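PDB 5JMU: peptidoglycan N-acetylglucosamine deacetylase from Agathobacter rectalis, which probably hydrolyses non-peptide carbon-nitrogen bonds as a polysaccharide deacetylase, the crystallised part being its zinc-binding catalytic domain. Local coordinates for residues L38-D42 / E65-H71; Q60-A64 / I102-T107; I85-E89 / G131-Q135. All coordinates share one frame; numbering follows the deposited sequence.

Overall arrangement
All three contacts lie within the NodB-homology domain, whose zinc site, Asp28, His76 and His80, lies in and just beyond parallel strands 21-27 and 72-77. Contacts 1 and 2 are neighbours, centres 13 Å apart, because both use helix 61-68: its last turn and the residues beyond it meet helix 34-43, while its first turn meets the end of helix 89-107. They touch where Ala67 CB meets Thr107 CG2 at 3.6 Å. Contact 3, at the other end of helix 89-107, has its centre 26 Å from that of contact 2 and 33 Å from that of contact 1. It holds a magnesium ion, and its Ile85 side chain lies about 9 Å from the zinc.

Contact 1 of 3, residues L38-D42 / E65-H71; sequences LDVLD and EEAKRGH
Arg69 reaches from the end of helix 61-68 to helix 34-43 and gathers three carboxylates into a salt-bridge network. Its chain, extended from CG to NE, carries the guanidinium across. Its NH1 donates to Asp39 OD1 at 3.2 Å, a nearly straight bond (167°) that lies close to the guanidinium plane, with the carboxylate of Asp39 turned only 24° from that plane. Asp42 OD2 is nearer NH1, at 2.9 Å, but the hydrogen bond is weak, since the oxygen stands out of the guanidinium plane. Within its own segment Arg69 is held at the other edge: NE donates at 2.6 Å to the anti lone pair of Glu65 OE2, and NH2 adds a weak bond to the same oxygen. Gripped at both edges, the guanidinium is unlikely to turn, and its charge is probably shared among the three acids.

Water joins the helices as well. One molecule donates to Leu38 O and, weakly, to Asp42 OD1, and lies in the ring plane of His71 at 2.8 Å from NE2; a second bridges Asp42 OD1 and Arg69 O.

The apolar part is built on Leu38. Its CB covers the guanidinium face turned away from Asp42 OD2, 3.6 Å from Arg69 NH1, while CD1 meets Glu65 CG and CD2 rests 3.6 Å from His71 CD2. Leu41 CD1 approaches His71 CE1 equally closely. A Schellman motif, with Gly70 at positive phi, ends the helix and turns His71 back to these leucines.

Beneath the helix pair runs strand 49-53: Phe50 touches Leu38 and Leu41 and meets the His71 ring edge-to-face. His71 ND1 is bonded to Ala48 N just before that strand, and helix 196-205 packs on Leu41.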
# COMPACT_ATOMS: atom_id res chain seq x y z
N LEU A 38 -8.11 12.21 1.93
CA LEU A 38 -7.54 13.05 0.86
C LEU A 38 -7.51 14.54 1.25
O LEU A 38 -6.59 15.27 0.88
CB LEU A 38 -8.33 12.87 -0.44
CG LEU A 38 -8.19 11.47 -1.02
CD1 LEU A 38 -9.04 11.45 -2.31
CD2 LEU A 38 -6.72 11.17 -1.32
N ASP A 39 -8.51 14.98 1.99
CA ASP A 39 -8.61 16.37 2.42
C ASP A 39 -7.49 16.65 3.42
O ASP A 39 -6.87 17.72 3.40
CB ASP A 39 -9.98 16.63 3.06
CG ASP A 39 -11.12 16.63 2.04
OD1 ASP A 39 -10.84 16.73 0.84
OD2 ASP A 39 -12.30 16.55 2.44
N VAL A 40 -7.24 15.70 4.33
CA VAL A 40 -6.14 15.88 5.29
C VAL A 40 -4.78 15.94 4.58
O VAL A 40 -3.93 16.80 4.89
CB VAL A 40 -6.11 14.75 6.34
CG1 VAL A 40 -4.79 14.74 7.16
CG2 VAL A 40 -7.29 14.85 7.28
N LEU A 41 -4.57 15.03 3.63
CA LEU A 41 -3.30 15.02 2.89
C LEU A 41 -3.11 16.34 2.16
O LEU A 41 -1.99 16.88 2.13
CB LEU A 41 -3.24 13.82 1.93
CG LEU A 41 -3.24 12.46 2.62
CD1 LEU A 41 -3.46 11.34 1.59
CD2 LEU A 41 -1.94 12.23 3.47
N ASP A 42 -4.19 16.86 1.57
CA ASP A 42 -4.14 18.17 0.90
C ASP A 42 -3.83 19.30 1.88
O ASP A 42 -3.09 20.23 1.56
CB ASP A 42 -5.44 18.47 0.21
CG ASP A 42 -5.57 17.79 -1.13
OD1 ASP A 42 -4.56 17.19 -1.62
OD2 ASP A 42 -6.68 17.85 -1.70
N GLU A 65 -9.95 10.28 -8.05
CA GLU A 65 -9.57 11.44 -7.22
C GLU A 65 -8.16 11.29 -6.62
O GLU A 65 -7.41 12.28 -6.50
CB GLU A 65 -10.60 11.65 -6.10
CG GLU A 65 -10.51 13.03 -5.44
CD GLU A 65 -10.79 14.22 -6.39
OE1 GLU A 65 -11.47 14.06 -7.43
OE2 GLU A 65 -10.33 15.34 -6.07
N GLU A 66 -7.81 10.07 -6.20
CA GLU A 66 -6.47 9.85 -5.65
C GLU A 66 -5.40 10.22 -6.68
O GLU A 66 -4.42 10.92 -6.38
CB GLU A 66 -6.30 8.38 -5.22
CG GLU A 66 -7.10 8.07 -3.94
CD GLU A 66 -7.27 6.58 -3.67
OE1 GLU A 66 -6.78 5.72 -4.44
OE2 GLU A 66 -7.99 6.25 -2.67
N ALA A 67 -5.59 9.76 -7.90
CA ALA A 67 -4.61 10.05 -8.94
C ALA A 67 -4.63 11.54 -9.29
O ALA A 67 -3.56 12.15 -9.46
CB ALA A 67 -4.87 9.19 -10.20
N LYS A 68 -5.83 12.13 -9.39
CA LYS A 68 -5.93 13.54 -9.77
C LYS A 68 -5.19 14.41 -8.79
O LYS A 68 -4.60 15.45 -9.21
CB LYS A 68 -7.41 13.98 -9.86
CG LYS A 68 -7.67 15.45 -10.12
CD LYS A 68 -9.17 15.72 -10.18
CE LYS A 68 -9.45 17.17 -10.59
NZ LYS A 68 -10.91 17.51 -10.46
N ARG A 69 -5.22 14.03 -7.51
CA ARG A 69 -4.61 14.83 -6.46
C ARG A 69 -3.12 14.53 -6.27
O ARG A 69 -2.48 15.11 -5.41
CB ARG A 69 -5.36 14.64 -5.14
CG ARG A 69 -6.77 15.21 -5.22
CD ARG A 69 -7.43 15.23 -3.86
NE ARG A 69 -8.88 15.48 -3.93
CZ ARG A 69 -9.62 15.90 -2.91
NH1 ARG A 69 -9.06 16.20 -1.73
NH2 ARG A 69 -10.92 16.04 -3.09
N GLY A 70 -2.57 13.66 -7.11
CA GLY A 70 -1.13 13.49 -7.14
C GLY A 70 -0.61 12.28 -6.35
O GLY A 70 0.61 12.09 -6.23
N HIS A 71 -1.52 11.48 -5.82
CA HIS A 71 -1.10 10.27 -5.09
C HIS A 71 -0.78 9.13 -6.03
O HIS A 71 -1.18 9.16 -7.19
CB HIS A 71 -2.20 9.83 -4.12
CG HIS A 71 -2.60 10.93 -3.21
ND1 HIS A 71 -1.73 11.42 -2.26
CD2 HIS A 71 -3.71 11.70 -3.16
CE1 HIS A 71 -2.29 12.46 -1.66
NE2 HIS A 71 -3.50 12.64 -2.18
O HOH W 1 -5.26 14.71 -1.37
O HOH W 2 -3.56 17.87 -4.17

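Contact 2 of 3, residues Q60-A64 / I102-T107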
# COMPACT_ATOMS: atom_id res chain seq x y z
N GLN A 60 -15.75 3.82 -5.90
CA GLN A 60 -14.74 3.55 -6.93
C GLN A 60 -14.16 4.83 -7.58
O GLN A 60 -12.97 4.86 -7.96
CB GLN A 60 -15.32 2.63 -7.98
CG GLN A 60 -14.28 1.85 -8.76
CD GLN A 60 -14.90 1.12 -9.94
OE1 GLN A 60 -15.11 1.71 -11.00
NE2 GLN A 60 -15.24 -0.16 -9.76
N ASN A 61 -14.99 5.88 -7.68
CA ASN A 61 -14.50 7.14 -8.24
C ASN A 61 -13.43 7.80 -7.40
O ASN A 61 -12.72 8.69 -7.89
CB ASN A 61 -15.66 8.10 -8.43
CG ASN A 61 -16.32 8.43 -7.10
OD1 ASN A 61 -16.64 7.52 -6.32
ND2 ASN A 61 -16.54 9.74 -6.83
N MSE A 62 -13.25 7.36 -6.14
CA MSE A 62 -12.13 7.90 -5.35
C MSE A 62 -10.78 7.51 -5.90
O MSE A 62 -9.79 8.18 -5.61
CB MSE A 62 -12.21 7.46 -3.89
CG MSE A 62 -13.33 8.10 -3.10
SE MSE A 62 -13.22 10.06 -3.02
CE MSE A 62 -14.25 10.50 -4.53
N ILE A 63 -10.73 6.45 -6.70
CA ILE A 63 -9.47 6.07 -7.34
C ILE A 63 -9.06 7.18 -8.33
O ILE A 63 -7.89 7.58 -8.38
CB ILE A 63 -9.59 4.74 -8.05
CG1 ILE A 63 -9.81 3.65 -7.00
CG2 ILE A 63 -8.36 4.45 -8.97
CD1 ILE A 63 -10.19 2.27 -7.63
N ALA A 64 -10.03 7.67 -9.10
CA ALA A 64 -9.76 8.81 -9.98
C ALA A 64 -9.30 10.01 -9.17
O ALA A 64 -8.39 10.70 -9.57
CB ALA A 64 -11.02 9.18 -10.81
N ILE A 102 -9.71 -1.48 -13.68
CA ILE A 102 -10.49 -0.41 -13.02
C ILE A 102 -9.61 0.83 -12.83
O ILE A 102 -10.08 1.97 -13.02
CB ILE A 102 -11.08 -0.90 -11.68
CG1 ILE A 102 -12.24 -1.86 -11.98
CG2 ILE A 102 -11.57 0.28 -10.87
CD1 ILE A 102 -12.57 -2.76 -10.74
N ILE A 103 -8.35 0.60 -12.46
CA ILE A 103 -7.46 1.76 -12.29
C ILE A 103 -7.26 2.49 -13.62
O ILE A 103 -7.30 3.71 -13.68
CB ILE A 103 -6.10 1.31 -11.72
CG1 ILE A 103 -6.32 0.83 -10.30
CG2 ILE A 103 -5.05 2.41 -11.77
CD1 ILE A 103 -5.10 0.00 -9.72
N LYS A 104 -7.14 1.75 -14.71
CA LYS A 104 -7.01 2.37 -16.03
C LYS A 104 -8.25 3.17 -16.40
O LYS A 104 -8.17 4.31 -16.90
CB LYS A 104 -6.75 1.28 -17.08
CG LYS A 104 -6.86 1.77 -18.49
CD LYS A 104 -5.70 2.67 -18.84
CE LYS A 104 -5.68 2.85 -20.38
NZ LYS A 104 -4.82 3.96 -20.88
N ALA A 105 -9.43 2.55 -16.19
CA ALA A 105 -10.74 3.20 -16.44
C ALA A 105 -10.82 4.53 -15.69
O ALA A 105 -11.21 5.58 -16.23
CB ALA A 105 -11.88 2.27 -16.00
N GLN A 106 -10.42 4.49 -14.42
CA GLN A 106 -10.59 5.64 -13.54
C GLN A 106 -9.53 6.74 -13.74
O GLN A 106 -9.85 7.91 -13.68
CB GLN A 106 -10.54 5.17 -12.07
CG GLN A 106 -11.81 4.42 -11.59
CD GLN A 106 -13.03 5.32 -11.43
OE1 GLN A 106 -12.92 6.55 -11.32
NE2 GLN A 106 -14.24 4.72 -11.45
N THR A 107 -8.28 6.34 -13.99
CA THR A 107 -7.15 7.27 -13.97
C THR A 107 -6.56 7.51 -15.34
O THR A 107 -5.80 8.47 -15.52
CB THR A 107 -6.00 6.79 -13.09
OG1 THR A 107 -5.31 5.67 -13.69
CG2 THR A 107 -6.51 6.41 -11.70
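Thr107, which meets Ile63 through its methyl group, also shares in a doubly gripped carbonyl: Ile103 O accepts both Thr107 N and Thr107 OG1, each at 2.8 Å. The hydroxyl comes from above the carbonyl plane. The OG1 bond helps set Thr107 CG2 3.8 Å from Ile63 CG2, anti to the carbonyl carbon; Asn109 N also bonds OG1.

Across the contact a single hydrogen bond links two glutamines. Gln106 NE2 donates to Gln60 OE1 at 3.2 Å, with an N-H...O angle of 153°, on a lone pair in the carbonyl plane, although the two amide planes stand 76° apart. The Gln106 chain bends at chi2 (-71°), which folds its amide back over the first turn of helix 61-68. There OE1 lies 3.3 Å from Ala64 CB. The backbones come close here, the CA atoms of Ala64 and Gln106 being 4.8 Å apart, consistent with the small alanine side chain. Gln60 is extended, and its CD lies against Ile102 CG2 at 3.6 Å, while its NE2 is bound by Asn54 OD1.

Ile63 packs as a knob into the hole formed by Ile102, Ile103, Gln106 and Thr107. Its CD1 points to Ile102 CG2, and its CG2 lies beside Gln106 CB.

The contact joins the start of helix 61-68 to the end of helix 89-107, with strand 72-77 beneath: Val73 touches both Ile63 and Ile103, and Ile75 meets Ile103.

Contact 3 of 3, residues I85-E89 / G131-Q135. With MG (magnesium ion), chain D.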
# COMPACT_ATOMS: atom_id res chain seq x y z
N ILE A 85 -8.01 -15.59 -4.80
CA ILE A 85 -6.84 -15.15 -5.53
C ILE A 85 -5.61 -16.03 -5.33
O ILE A 85 -4.66 -15.97 -6.15
CB ILE A 85 -6.48 -13.67 -5.18
CG1 ILE A 85 -5.91 -13.59 -3.74
CG2 ILE A 85 -7.74 -12.80 -5.36
CD1 ILE A 85 -5.46 -12.17 -3.28
N TYR A 86 -5.56 -16.82 -4.25
CA TYR A 86 -4.35 -17.58 -4.02
C TYR A 86 -4.53 -19.08 -4.34
O TYR A 86 -3.72 -19.92 -3.92
CB TYR A 86 -3.84 -17.39 -2.58
CG TYR A 86 -3.19 -16.03 -2.34
CD1 TYR A 86 -2.32 -15.46 -3.27
CD2 TYR A 86 -3.43 -15.32 -1.12
CE1 TYR A 86 -1.72 -14.23 -3.03
CE2 TYR A 86 -2.82 -14.11 -0.88
CZ TYR A 86 -1.94 -13.59 -1.82
OH TYR A 86 -1.29 -12.40 -1.65
N THR A 87 -5.57 -19.42 -5.10
CA THR A 87 -5.75 -20.83 -5.46
C THR A 87 -4.83 -21.23 -6.65
O THR A 87 -4.53 -22.40 -6.84
CB THR A 87 -7.19 -21.13 -5.83
OG1 THR A 87 -7.62 -20.23 -6.85
CG2 THR A 87 -8.08 -20.97 -4.61
N SER A 88 -4.40 -20.27 -7.48
CA SER A 88 -3.51 -20.60 -8.59
C SER A 88 -2.87 -19.29 -9.06
O SER A 88 -3.42 -18.23 -8.81
CB SER A 88 -4.26 -21.26 -9.75
OG SER A 88 -5.16 -20.36 -10.34
N GLU A 89 -1.73 -19.37 -9.75
CA GLU A 89 -1.16 -18.19 -10.40
C GLU A 89 -2.19 -17.53 -11.34
O GLU A 89 -2.27 -16.30 -11.40
CB GLU A 89 0.08 -18.60 -11.22
CG GLU A 89 1.26 -19.03 -10.36
CD GLU A 89 2.29 -19.88 -11.12
OE1 GLU A 89 2.66 -19.59 -12.36
OE2 GLU A 89 2.74 -20.80 -10.39
N GLY A 131 3.48 -22.92 -2.17
CA GLY A 131 4.51 -22.47 -3.09
C GLY A 131 4.10 -21.28 -3.95
O GLY A 131 4.95 -20.73 -4.69
N ILE A 132 2.84 -20.86 -3.89
CA ILE A 132 2.42 -19.82 -4.82
C ILE A 132 3.14 -18.48 -4.65
O ILE A 132 3.34 -17.77 -5.64
CB ILE A 132 0.88 -19.64 -4.77
CG1 ILE A 132 0.37 -18.90 -6.03
CG2 ILE A 132 0.38 -18.99 -3.42
CD1 ILE A 132 -1.17 -18.79 -6.10
N MSE A 133 3.53 -18.09 -3.43
CA MSE A 133 4.17 -16.79 -3.33
C MSE A 133 5.57 -16.79 -3.93
O MSE A 133 6.02 -15.78 -4.47
CB MSE A 133 4.24 -16.31 -1.85
CG MSE A 133 2.89 -16.24 -1.19
SE MSE A 133 1.53 -15.24 -2.16
CE MSE A 133 2.47 -13.76 -2.32
N THR A 134 6.29 -17.90 -3.80
CA THR A 134 7.59 -17.98 -4.46
C THR A 134 7.42 -17.82 -5.98
O THR A 134 8.24 -17.16 -6.65
CB THR A 134 8.27 -19.32 -4.13
OG1 THR A 134 8.73 -19.28 -2.76
CG2 THR A 134 9.46 -19.61 -5.08
N GLN A 135 6.38 -18.44 -6.53
CA GLN A 135 6.13 -18.23 -7.97
C GLN A 135 5.70 -16.80 -8.25
O GLN A 135 6.19 -16.18 -9.19
CB GLN A 135 5.05 -19.18 -8.49
CG GLN A 135 5.45 -20.69 -8.38
CD GLN A 135 6.80 -21.01 -9.04
OE1 GLN A 135 7.08 -20.53 -10.15
NE2 GLN A 135 7.63 -21.80 -8.37
MG MG D . 4.50 -20.32 -13.42
O HOH W 3 4.45 -21.87 -12.00
O HOH W 4 5.63 -19.21 -12.04
O HOH W 5 4.47 -18.62 -14.61
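A magnesium site marks one edge of this contact, where Glu89, at the start of helix 89-107, faces Gln135 of helix 132-142. Glu89 OE1 binds the metal at 2.2 Å, and three waters are also bound. Two of these tie the ion to the second segment: one donates to Glu89 OE2 and weakly to Gln135 OE1, another lies 2.7 Å from Gln135 OE1, in hydrogen-bonding position. Gln135 is thus a second-shell residue, reaching the ion through water, its amide 23° from the plane of the carboxylate, while Glu89 OE2 lies 3.4 Å from Gln135 CG.

Away from the metal the contact is apolar. Ile132 has CG1 anti to the backbone N (chi1 -162°), which places CD1 against the turn formed by Tyr86 to Ser88; there it rests 3.4 Å from Ser88 C and 3.5 Å from Tyr86 O. Met133, present as selenomethionine, makes a Met-aromatic contact with Tyr86. Bent at chi2 and chi3, it brings SE obliquely to the ring, 4.1 Å from the centroid and closest to CE1. Ile85 CG1 lies over the centre of one ring face. Tyr86 OH is hydrogen-bonded to Pro117 O. With an alanine in place of Tyr86, the SE of Met133 would probably lose its aromatic partner, and Pro117 O would be left without the tyrosine hydroxyl.

The turn from helix 82-85 into helix 89-107 therefore packs against the first turn of helix 132-142. Ser88 caps helix 89-107 through its OG bond to Ala91 N, and Leu136, the next residue of helix 132-142, touches both Tyr86 and Glu89.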